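Local coordinates for protein D-alanyl transferase DltD (PDB 6PFX) that probably transfers D-alanine onto lipoteichoic acid during assembly of the Gram-positive cell wall, at residues His55-Ala60 against Gln204-Glu209. Sequence-based numbering, arbitrary orientation.
Sequences HPSVLA and QKIDHE
The imidazole of His55, the flat group beside which Ser57 and Val58 meet Ile206 and Glu209, carries Pro56 CD near the rim of one face, 3.3 Å above the plane, with Ser57 CA at its edge. With CG anti to the backbone N (chi1 -178°), the ring folds back over the helix start, where ND1 accepts from Ser57 N at 2.9 Å, the donor lying 24° out of the ring plane. That bond identifies His55 as the N-cap of helix 56-62, and NE2 is held by Leu48 O, so both ring nitrogens are bonded. Across the interface the contact is van der Waals, methyls packing on one another and on backbone carbonyls. Ile206 divides its branches: CD1 reaches Ser57 CB at 3.8 Å, while CG2 lies 4.0 Å from Val58 CG2, the two side chains running antiparallel past one another. Val58 has CG1 anti to its own N, which brings that methyl to 3.9 Å from Glu209 C. Glu209 offers CB to the valine at 4.1 Å from CG1, then bends at chi2 and turns its carboxylate to Arg212 in a salt bridge. Segment axes 9.0 Å apart, crossing at -59°, describe an oblique helix-helix packing; helix 56-62 also sets Pro56 and Ser57 on strand 68-71, an outermost strand of the parallel sheet, consistent with an SGNH-hydrolase-like alpha/beta fold.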
loop_
_atom_site.group_PDB
_atom_site.type_symbol
_atom_site.label_atom_id
_atom_site.label_comp_id
_atom_site.label_asym_id
_atom_site.label_seq_id
_atom_site.Cartn_x
_atom_site.Cartn_y
_atom_site.Cartn_z
ATOM N N HIS A 55 10.052 -9.405 -9.059
ATOM C CA HIS A 55 9.768 -8.319 -8.137
ATOM C C HIS A 55 10.321 -6.997 -8.663
ATOM O O HIS A 55 11.370 -6.973 -9.314
ATOM C CB HIS A 55 10.434 -8.710 -6.819
ATOM C CG HIS A 55 10.224 -7.741 -5.711
ATOM N ND1 HIS A 55 10.938 -6.568 -5.607
ATOM C CD2 HIS A 55 9.399 -7.778 -4.641
ATOM C CE1 HIS A 55 10.554 -5.916 -4.525
ATOM N NE2 HIS A 55 9.613 -6.626 -3.926
ATOM N N PRO A 56 9.622 -5.879 -8.411
ATOM C CA PRO A 56 10.057 -4.591 -8.980
ATOM C C PRO A 56 11.492 -4.210 -8.667
ATOM O O PRO A 56 12.153 -3.569 -9.494
ATOM C CB PRO A 56 9.076 -3.574 -8.368
ATOM C CG PRO A 56 7.878 -4.375 -7.966
ATOM C CD PRO A 56 8.361 -5.772 -7.657
ATOM N N SER A 57 11.987 -4.544 -7.477
ATOM C CA SER A 57 13.351 -4.164 -7.142
ATOM C C SER A 57 14.364 -4.996 -7.921
ATOM O O SER A 57 15.438 -4.491 -8.271
ATOM C CB SER A 57 13.587 -4.336 -5.643
ATOM O OG SER A 57 12.697 -3.537 -4.875
ATOM N N VAL A 58 14.038 -6.265 -8.200
ATOM C CA VAL A 58 14.943 -7.131 -8.952
ATOM C C VAL A 58 15.012 -6.696 -10.413
ATOM O O VAL A 58 16.096 -6.555 -10.986
ATOM C CB VAL A 58 14.539 -8.612 -8.819
ATOM C CG1 VAL A 58 15.550 -9.475 -9.609
ATOM C CG2 VAL A 58 14.454 -9.035 -7.371
ATOM N N LEU A 59 13.859 -6.448 -11.035
ATOM C CA LEU A 59 13.880 -6.003 -12.424
ATOM C C LEU A 59 14.609 -4.672 -12.575
ATOM O O LEU A 59 15.393 -4.487 -13.513
ATOM C CB LEU A 59 12.455 -5.900 -12.957
ATOM C CG LEU A 59 11.701 -7.225 -13.046
ATOM C CD1 LEU A 59 10.262 -6.956 -13.428
ATOM C CD2 LEU A 59 12.357 -8.177 -14.042
ATOM N N ALA A 60 14.358 -3.724 -11.673
ATOM C CA ALA A 60 15.004 -2.424 -11.797
ATOM C C ALA A 60 16.520 -2.553 -11.718
ATOM O O ALA A 60 17.249 -1.881 -12.457
ATOM C CB ALA A 60 14.496 -1.481 -10.706
ATOM N N GLN A 204 20.938 -8.840 -0.685
ATOM C CA GLN A 204 21.602 -10.043 -1.172
ATOM C C GLN A 204 20.610 -10.952 -1.886
ATOM O O GLN A 204 20.954 -11.590 -2.887
ATOM C CB GLN A 204 22.299 -10.776 -0.028
ATOM C CG GLN A 204 23.096 -11.996 -0.484
ATOM C CD GLN A 204 24.179 -11.646 -1.498
ATOM O OE1 GLN A 204 24.845 -10.616 -1.380
ATOM N NE2 GLN A 204 24.347 -12.498 -2.506
ATOM N N LYS A 205 19.368 -11.013 -1.399
ATOM C CA LYS A 205 18.357 -11.802 -2.090
ATOM C C LYS A 205 17.993 -11.174 -3.432
ATOM O O LYS A 205 17.840 -11.880 -4.434
ATOM C CB LYS A 205 17.117 -11.963 -1.215
ATOM C CG LYS A 205 16.147 -12.963 -1.802
ATOM C CD LYS A 205 14.957 -13.220 -0.917
ATOM C CE LYS A 205 14.005 -14.200 -1.593
ATOM N NZ LYS A 205 12.694 -14.289 -0.891
ATOM N N ILE A 206 17.852 -9.848 -3.469
ATOM C CA ILE A 206 17.607 -9.146 -4.727
ATOM C C ILE A 206 18.717 -9.442 -5.730
ATOM O O ILE A 206 18.451 -9.719 -6.906
ATOM C CB ILE A 206 17.441 -7.636 -4.460
ATOM C CG1 ILE A 206 16.178 -7.407 -3.614
ATOM C CG2 ILE A 206 17.371 -6.841 -5.751
ATOM C CD1 ILE A 206 15.961 -5.975 -3.110
ATOM N N ASP A 207 19.979 -9.387 -5.287
ATOM C CA ASP A 207 21.088 -9.688 -6.190
ATOM C C ASP A 207 21.031 -11.134 -6.673
ATOM O O ASP A 207 21.241 -11.414 -7.860
ATOM C CB ASP A 207 22.427 -9.442 -5.490
ATOM C CG ASP A 207 22.643 -7.986 -5.116
ATOM O OD1 ASP A 207 21.756 -7.153 -5.395
ATOM O OD2 ASP A 207 23.706 -7.673 -4.538
ATOM N N HIS A 208 20.774 -12.073 -5.759
ATOM C CA HIS A 208 20.675 -13.478 -6.137
ATOM C C HIS A 208 19.604 -13.690 -7.201
ATOM O O HIS A 208 19.866 -14.287 -8.252
ATOM C CB HIS A 208 20.375 -14.320 -4.896
ATOM C CG HIS A 208 20.237 -15.783 -5.177
ATOM N ND1 HIS A 208 19.182 -16.537 -4.712
ATOM C CD2 HIS A 208 21.019 -16.630 -5.889
ATOM C CE1 HIS A 208 19.323 -17.787 -5.118
ATOM N NE2 HIS A 208 20.428 -17.869 -5.836
ATOM N N GLU A 209 18.385 -13.211 -6.945
ATOM C CA GLU A 209 17.306 -13.408 -7.906
ATOM C C GLU A 209 17.622 -12.751 -9.244
ATOM O O GLU A 209 17.201 -13.251 -10.292
ATOM C CB GLU A 209 15.988 -12.888 -7.325
ATOM C CG GLU A 209 15.566 -13.550 -6.009
ATOM C CD GLU A 209 15.212 -15.021 -6.150
ATOM O OE1 GLU A 209 15.003 -15.487 -7.287
ATOM O OE2 GLU A 209 15.140 -15.716 -5.113
#